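Long-range contact in NO-binding heme-dependent sensor protein (PDB 4U9B), which binds heme b and, as an H-NOX gas sensor, takes up nitric oxide at the heme iron: residues N126-F140 and C164-L178. Residues are numbered along the deposited sequence; the frame is centred on the assembly and turned at random. Where two conformers were deposited one is given.
Sequences NQIALRYSSPRRLCF and CMHTGADHCMLIIEL. With ZN (zinc ion), chain D; HEM (protoporphyrin IX containing Fe), chain B.
Ile128 with Ile176, Leu130 with Leu174 and Tyr132 with Cys172 form antiparallel hydrogen-bonded pairs (Cys172 N to Tyr132 O 2.7 Å), which makes strands 128-133 and 172-178 the central pair of the H-NOX four-stranded sheet; their axes run at 157°. Among polar side chains, Gln127 NE2 donates to Glu177 OE1 at 2.9 Å; OE1 lies in the amide plane of Gln127, whereas NE2 approaches it from above the carboxylate plane. With an alanine in place of this glutamine, Glu177 OE1 would probably lose this donor and Ile175 CG2 the amide oxygen packed against it. Apolar contact brings Ile175 CD1 within 3.7 Å of Ala129 CB. On the same sheet face, the extended Arg131 chain puts one guanidinium face, near its rim, against His171 CB. Metal coordination joins the segments at the Cys172 end of the strand pair: SG of Cys139, Cys164 and Cys172 each lie 2.3 Å from the zinc ion, which His161 also binds. A chi1 of 58° turns Cys139 SG to the metal, 3.4 Å from His166 CD2. Toward the heme, Ser134 OG donates to propionate O1A at 2.7 Å and Arg136 NE to O1A at 2.8 Å, while Tyr132 OH, which accepts from Leu138 N, donates to O2A.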
loop_
_atom_site.group_PDB
_atom_site.type_symbol
_atom_site.label_atom_id
_atom_site.label_comp_id
_atom_site.label_asym_id
_atom_site.label_seq_id
_atom_site.Cartn_x
_atom_site.Cartn_y
_atom_site.Cartn_z
ATOM N N ASN A 126 -0.671 2.093 -24.520
ATOM C CA ASN A 126 0.244 2.442 -23.432
ATOM C C ASN A 126 -0.455 2.724 -22.100
ATOM O O ASN A 126 0.142 3.296 -21.188
ATOM C CB ASN A 126 1.116 3.639 -23.832
ATOM C CG ASN A 126 2.107 3.293 -24.927
ATOM O OD1 ASN A 126 2.566 2.155 -25.025
ATOM N ND2 ASN A 126 2.443 4.274 -25.755
ATOM N N GLN A 127 -1.713 2.313 -21.986
ATOM C CA GLN A 127 -2.354 2.235 -20.680
ATOM C C GLN A 127 -1.927 0.920 -20.042
ATOM O O GLN A 127 -1.593 -0.034 -20.746
ATOM C CB GLN A 127 -3.879 2.318 -20.790
ATOM C CG GLN A 127 -4.393 3.644 -21.329
ATOM C CD GLN A 127 -5.911 3.699 -21.404
ATOM O OE1 GLN A 127 -6.579 2.668 -21.474
ATOM N NE2 GLN A 127 -6.460 4.908 -21.390
ATOM N N ILE A 128 -1.918 0.881 -18.713
ATOM C CA ILE A 128 -1.599 -0.333 -17.976
ATOM C C ILE A 128 -2.855 -0.860 -17.298
ATOM O O ILE A 128 -3.506 -0.132 -16.558
ATOM C CB ILE A 128 -0.511 -0.083 -16.910
ATOM C CG1 ILE A 128 0.762 0.464 -17.560
ATOM C CG2 ILE A 128 -0.203 -1.369 -16.140
ATOM C CD1 ILE A 128 1.746 1.064 -16.570
ATOM N N ALA A 129 -3.190 -2.120 -17.561
ATOM C CA ALA A 129 -4.306 -2.783 -16.897
ATOM C C ALA A 129 -3.785 -3.622 -15.740
ATOM O O ALA A 129 -3.125 -4.641 -15.948
ATOM C CB ALA A 129 -5.075 -3.649 -17.876
ATOM N N LEU A 130 -4.084 -3.186 -14.521
ATOM C CA LEU A 130 -3.568 -3.831 -13.324
ATOM C C LEU A 130 -4.680 -4.538 -12.559
ATOM O O LEU A 130 -5.572 -3.896 -12.008
ATOM C CB LEU A 130 -2.881 -2.798 -12.429
ATOM C CG LEU A 130 -1.882 -3.347 -11.408
ATOM C CD1 LEU A 130 -0.706 -4.034 -12.096
ATOM C CD2 LEU A 130 -1.382 -2.231 -10.511
ATOM N N ARG A 131 -4.625 -5.867 -12.543
ATOM C CA ARG A 131 -5.583 -6.662 -11.789
ATOM C C ARG A 131 -5.105 -6.795 -10.352
ATOM O O ARG A 131 -3.936 -7.094 -10.113
ATOM C CB ARG A 131 -5.766 -8.045 -12.414
ATOM C CG ARG A 131 -6.809 -8.907 -11.714
ATOM C CD ARG A 131 -6.723 -10.361 -12.155
ATOM N NE ARG A 131 -7.754 -11.190 -11.529
ATOM C CZ ARG A 131 -7.626 -11.817 -10.362
ATOM N NH1 ARG A 131 -6.500 -11.727 -9.659
ATOM N NH2 ARG A 131 -8.632 -12.542 -9.891
ATOM N N TYR A 132 -6.012 -6.570 -9.407
ATOM C CA TYR A 132 -5.714 -6.700 -7.988
ATOM C C TYR A 132 -6.690 -7.667 -7.329
ATOM O O TYR A 132 -7.897 -7.590 -7.551
ATOM C CB TYR A 132 -5.777 -5.336 -7.296
ATOM C CG TYR A 132 -5.677 -5.411 -5.790
ATOM C CD1 TYR A 132 -6.810 -5.588 -5.006
ATOM C CD2 TYR A 132 -4.450 -5.300 -5.149
ATOM C CE1 TYR A 132 -6.723 -5.661 -3.634
ATOM C CE2 TYR A 132 -4.355 -5.370 -3.770
ATOM C CZ TYR A 132 -5.495 -5.551 -3.019
ATOM O OH TYR A 132 -5.411 -5.621 -1.644
ATOM N N SER A 133 -6.155 -8.576 -6.522
ATOM C CA SER A 133 -6.971 -9.480 -5.718
ATOM C C SER A 133 -6.272 -9.744 -4.391
ATOM O O SER A 133 -5.065 -9.978 -4.367
ATOM C CB SER A 133 -7.209 -10.796 -6.459
ATOM O OG SER A 133 -8.223 -11.550 -5.830
ATOM N N SER A 134 -7.022 -9.707 -3.293
ATOM C CA SER A 134 -6.450 -9.973 -1.974
ATOM C C SER A 134 -7.522 -10.136 -0.894
ATOM O O SER A 134 -8.512 -9.410 -0.897
ATOM C CB SER A 134 -5.502 -8.843 -1.569
ATOM O OG SER A 134 -5.035 -9.031 -0.245
ATOM N N PRO A 135 -7.323 -11.084 0.040
ATOM C CA PRO A 135 -8.233 -11.192 1.188
ATOM C C PRO A 135 -8.269 -9.917 2.030
ATOM O O PRO A 135 -9.252 -9.673 2.731
ATOM C CB PRO A 135 -7.646 -12.351 2.001
ATOM C CG PRO A 135 -6.850 -13.137 1.038
ATOM C CD PRO A 135 -6.311 -12.155 0.044
ATOM N N ARG A 136 -7.200 -9.129 1.960
ATOM C CA ARG A 136 -7.090 -7.899 2.736
ATOM C C ARG A 136 -7.973 -6.790 2.171
ATOM O O ARG A 136 -8.292 -5.832 2.872
ATOM C CB ARG A 136 -5.635 -7.419 2.784
ATOM C CG ARG A 136 -4.803 -7.982 3.938
ATOM C CD ARG A 136 -4.387 -9.428 3.714
ATOM N NE ARG A 136 -3.508 -9.584 2.558
ATOM C CZ ARG A 136 -3.095 -10.758 2.086
ATOM N NH1 ARG A 136 -3.482 -11.887 2.665
ATOM N NH2 ARG A 136 -2.302 -10.807 1.027
ATOM N N ARG A 137 -8.347 -6.918 0.899
ATOM C CA ARG A 137 -9.188 -5.943 0.208
ATOM C C ARG A 137 -8.622 -4.530 0.341
ATOM O O ARG A 137 -9.325 -3.579 0.690
ATOM C CB ARG A 137 -10.623 -6.010 0.734
ATOM C CG ARG A 137 -11.215 -7.411 0.666
ATOM C CD ARG A 137 -12.727 -7.397 0.503
ATOM N NE ARG A 137 -13.368 -6.386 1.334
ATOM C CZ ARG A 137 -14.606 -5.939 1.150
ATOM N NH1 ARG A 137 -15.348 -6.407 0.152
ATOM N NH2 ARG A 137 -15.104 -5.015 1.960
ATOM N N LEU A 138 -7.336 -4.402 0.025
ATOM C CA LEU A 138 -6.626 -3.127 0.142
ATOM C C LEU A 138 -6.344 -2.490 -1.217
ATOM O O LEU A 138 -5.273 -1.924 -1.443
ATOM C CB LEU A 138 -5.313 -3.335 0.905
ATOM C CG LEU A 138 -5.446 -3.482 2.421
ATOM C CD1 LEU A 138 -4.165 -4.049 3.013
ATOM C CD2 LEU A 138 -5.770 -2.138 3.053
ATOM N N CYS A 139 -7.313 -2.565 -2.118
ATOM C CA CYS A 139 -7.139 -2.015 -3.458
ATOM C C CYS A 139 -6.905 -0.507 -3.424
ATOM O O CYS A 139 -6.232 0.040 -4.298
ATOM C CB CYS A 139 -8.352 -2.334 -4.329
ATOM S SG CYS A 139 -9.910 -1.708 -3.676
ATOM N N PHE A 140 -7.449 0.169 -2.416
ATOM C CA PHE A 140 -7.265 1.613 -2.319
ATOM C C PHE A 140 -5.849 1.930 -1.856
ATOM O O PHE A 140 -5.303 2.986 -2.183
ATOM C CB PHE A 140 -8.300 2.238 -1.380
ATOM C CG PHE A 140 -9.580 2.622 -2.069
ATOM C CD1 PHE A 140 -10.512 1.660 -2.415
ATOM C CD2 PHE A 140 -9.847 3.946 -2.375
ATOM C CE1 PHE A 140 -11.689 2.010 -3.050
ATOM C CE2 PHE A 140 -11.023 4.302 -3.012
ATOM C CZ PHE A 140 -11.943 3.330 -3.352
ATOM N N CYS A 164 -14.342 -3.462 -8.840
ATOM C CA CYS A 164 -13.842 -3.402 -7.470
ATOM C C CYS A 164 -14.463 -4.454 -6.563
ATOM O O CYS A 164 -15.666 -4.713 -6.614
ATOM C CB CYS A 164 -14.090 -2.014 -6.880
ATOM S SG CYS A 164 -13.341 -1.768 -5.256
ATOM N N MET A 165 -13.618 -5.044 -5.722
ATOM C CA MET A 165 -14.045 -6.049 -4.759
ATOM C C MET A 165 -15.046 -5.494 -3.754
ATOM O O MET A 165 -15.884 -6.229 -3.227
ATOM C CB MET A 165 -12.834 -6.606 -4.009
ATOM C CG MET A 165 -11.815 -7.308 -4.890
ATOM S SD MET A 165 -10.399 -7.931 -3.959
ATOM C CE MET A 165 -11.147 -9.313 -3.109
ATOM N N HIS A 166 -14.955 -4.197 -3.478
ATOM C CA HIS A 166 -15.812 -3.583 -2.470
ATOM C C HIS A 166 -17.271 -3.506 -2.914
ATOM O O HIS A 166 -18.142 -3.158 -2.116
ATOM C CB HIS A 166 -15.304 -2.184 -2.122
ATOM C CG HIS A 166 -13.989 -2.182 -1.409
ATOM N ND1 HIS A 166 -13.820 -2.735 -0.158
ATOM C CD2 HIS A 166 -12.778 -1.699 -1.774
ATOM C CE1 HIS A 166 -12.561 -2.592 0.217
ATOM N NE2 HIS A 166 -11.908 -1.965 -0.744
ATOM N N THR A 167 -17.536 -3.829 -4.178
ATOM C CA THR A 167 -18.908 -3.852 -4.685
ATOM C C THR A 167 -19.365 -5.278 -4.978
ATOM O O THR A 167 -20.482 -5.488 -5.448
ATOM C CB THR A 167 -19.066 -2.999 -5.961
ATOM O OG1 THR A 167 -18.511 -3.689 -7.088
ATOM C CG2 THR A 167 -18.385 -1.651 -5.792
ATOM N N GLY A 168 -18.499 -6.251 -4.702
ATOM C CA GLY A 168 -18.860 -7.655 -4.803
ATOM C C GLY A 168 -18.023 -8.462 -5.778
ATOM O O GLY A 168 -18.087 -9.689 -5.778
ATOM N N ALA A 169 -17.245 -7.784 -6.616
ATOM C CA ALA A 169 -16.397 -8.469 -7.589
ATOM C C ALA A 169 -15.328 -9.289 -6.875
ATOM O O ALA A 169 -15.037 -9.044 -5.705
ATOM C CB ALA A 169 -15.756 -7.469 -8.536
ATOM N N ASP A 170 -14.745 -10.264 -7.569
ATOM C CA ASP A 170 -13.709 -11.097 -6.955
ATOM C C ASP A 170 -12.316 -10.531 -7.221
ATOM O O ASP A 170 -11.305 -11.154 -6.894
ATOM C CB ASP A 170 -13.804 -12.546 -7.451
ATOM C CG ASP A 170 -13.573 -12.688 -8.949
ATOM O OD1 ASP A 170 -13.140 -11.719 -9.606
ATOM O OD2 ASP A 170 -13.819 -13.797 -9.471
ATOM N N HIS A 171 -12.272 -9.341 -7.810
ATOM C CA HIS A 171 -11.015 -8.673 -8.119
ATOM C C HIS A 171 -11.278 -7.206 -8.416
ATOM O O HIS A 171 -12.424 -6.805 -8.637
ATOM C CB HIS A 171 -10.328 -9.326 -9.323
ATOM C CG HIS A 171 -11.031 -9.075 -10.621
ATOM N ND1 HIS A 171 -12.111 -9.821 -11.038
ATOM C CD2 HIS A 171 -10.814 -8.152 -11.588
ATOM C CE1 HIS A 171 -12.527 -9.373 -12.210
ATOM N NE2 HIS A 171 -11.758 -8.359 -12.564
ATOM N N CYS A 172 -10.211 -6.414 -8.417
ATOM C CA CYS A 172 -10.270 -5.034 -8.880
ATOM C C CYS A 172 -9.485 -4.906 -10.171
ATOM O O CYS A 172 -8.525 -5.640 -10.401
ATOM C CB CYS A 172 -9.701 -4.070 -7.842
ATOM S SG CYS A 172 -10.434 -4.205 -6.211
ATOM N N MET A 173 -9.905 -3.961 -11.001
ATOM C CA MET A 173 -9.202 -3.628 -12.229
ATOM C C MET A 173 -8.861 -2.148 -12.213
ATOM O O MET A 173 -9.748 -1.295 -12.253
ATOM C CB MET A 173 -10.052 -3.970 -13.453
ATOM C CG MET A 173 -9.326 -3.802 -14.777
ATOM S SD MET A 173 -7.787 -4.748 -14.871
ATOM C CE MET A 173 -8.386 -6.396 -14.516
ATOM N N LEU A 174 -7.569 -1.858 -12.117
ATOM C CA LEU A 174 -7.077 -0.490 -12.114
ATOM C C LEU A 174 -6.416 -0.185 -13.450
ATOM O O LEU A 174 -5.357 -0.728 -13.765
ATOM C CB LEU A 174 -6.088 -0.266 -10.966
ATOM C CG LEU A 174 -6.694 -0.125 -9.563
ATOM C CD1 LEU A 174 -7.346 -1.416 -9.102
ATOM C CD2 LEU A 174 -5.636 0.316 -8.565
ATOM N N ILE A 175 -7.057 0.671 -14.236
ATOM C CA ILE A 175 -6.503 1.098 -15.513
ATOM C C ILE A 175 -5.707 2.372 -15.294
ATOM O O ILE A 175 -6.254 3.395 -14.881
ATOM C CB ILE A 175 -7.599 1.340 -16.569
ATOM C CG1 ILE A 175 -8.491 0.103 -16.712
ATOM C CG2 ILE A 175 -6.978 1.724 -17.911
ATOM C CD1 ILE A 175 -7.746 -1.181 -17.036
ATOM N N ILE A 176 -4.413 2.293 -15.569
ATOM C CA ILE A 176 -3.506 3.413 -15.376
ATOM C C ILE A 176 -3.163 4.055 -16.716
ATOM O O ILE A 176 -2.654 3.389 -17.621
ATOM C CB ILE A 176 -2.206 2.965 -14.679
ATOM C CG1 ILE A 176 -2.524 2.167 -13.408
ATOM C CG2 ILE A 176 -1.337 4.171 -14.336
ATOM C CD1 ILE A 176 -1.405 1.252 -12.979
ATOM N N GLU A 177 -3.458 5.345 -16.834
ATOM C CA GLU A 177 -3.094 6.120 -18.012
ATOM C C GLU A 177 -1.996 7.113 -17.658
ATOM O O GLU A 177 -2.172 7.957 -16.778
ATOM C CB GLU A 177 -4.309 6.856 -18.575
ATOM C CG GLU A 177 -4.016 7.622 -19.858
ATOM C CD GLU A 177 -5.252 8.275 -20.443
ATOM O OE1 GLU A 177 -5.797 7.735 -21.429
ATOM O OE2 GLU A 177 -5.677 9.326 -19.922
ATOM N N LEU A 178 -0.859 6.994 -18.336
ATOM C CA LEU A 178 0.221 7.957 -18.183
ATOM C C LEU A 178 -0.089 9.197 -19.010
ATOM O O LEU A 178 -0.514 9.094 -20.160
ATOM C CB LEU A 178 1.561 7.354 -18.611
ATOM C CG LEU A 178 2.235 6.398 -17.622
ATOM C CD1 LEU A 178 1.482 5.080 -17.514
ATOM C CD2 LEU A 178 3.685 6.159 -18.026
HETATM ZN ZN ZN D . -11.135 -2.086 -5.615
HETATM C CHA HEM B . 2.026 -5.136 0.747
HETATM C CHB HEM B . 0.792 -3.248 -3.535
HETATM C CHC HEM B . 5.300 -1.651 -4.183
HETATM C CHD HEM B . 6.722 -4.536 -0.553
HETATM C C1A HEM B . 1.282 -4.595 -0.272
HETATM C C2A HEM B . -0.136 -4.300 -0.237
HETATM C C3A HEM B . -0.467 -3.776 -1.422
HETATM C C4A HEM B . 0.720 -3.722 -2.244
HETATM C CMA HEM B . -1.860 -3.300 -1.867
HETATM C CAA HEM B . -1.094 -4.545 0.952
HETATM C CBA HEM B . -1.327 -6.042 1.170
HETATM C CGA HEM B . -2.463 -6.595 0.337
HETATM O O1A HEM B . -2.752 -7.817 0.466
HETATM O O2A HEM B . -3.089 -5.843 -0.455
HETATM C C1B HEM B . 1.880 -2.600 -4.066
HETATM C C2B HEM B . 1.872 -1.746 -5.233
HETATM C C3B HEM B . 3.131 -1.309 -5.426
HETATM C C4B HEM B . 3.952 -1.861 -4.364
HETATM C CMB HEM B . 0.590 -1.484 -6.056
HETATM C CAB HEM B . 3.708 -0.363 -6.506
HETATM C CBB HEM B . 2.964 0.481 -7.229
HETATM C C1C HEM B . 6.091 -2.298 -3.255
HETATM C C2C HEM B . 7.519 -2.133 -3.105
HETATM C C3C HEM B . 7.942 -2.928 -2.115
HETATM C C4C HEM B . 6.775 -3.627 -1.588
HETATM C CMC HEM B . 8.386 -1.193 -3.968
HETATM C CAC HEM B . 9.422 -3.012 -1.660
HETATM C CBC HEM B . 9.892 -3.972 -0.856
HETATM C C1D HEM B . 5.605 -4.871 0.179
HETATM C C2D HEM B . 5.644 -5.478 1.489
HETATM C C3D HEM B . 4.183 -5.665 1.893
HETATM C C4D HEM B . 3.402 -5.158 0.791
HETATM C CMD HEM B . 6.891 -5.847 2.313
HETATM C CAD HEM B . 3.646 -6.264 3.204
HETATM C CBD HEM B . 3.461 -7.772 3.058
HETATM C CGD HEM B . 2.926 -8.319 4.355
HETATM O O1D HEM B . 2.362 -7.518 5.139
HETATM O O2D HEM B . 3.059 -9.548 4.606
HETATM N NA HEM B . 1.776 -4.222 -1.511
HETATM N NB HEM B . 3.157 -2.646 -3.558
HETATM N NC HEM B . 5.671 -3.219 -2.313
HETATM N ND HEM B . 4.272 -4.699 -0.198
HETATM FE FE HEM B . 3.734 -3.874 -1.998
HETATM O O HOH W 1 -9.072 -0.765 -0.013
#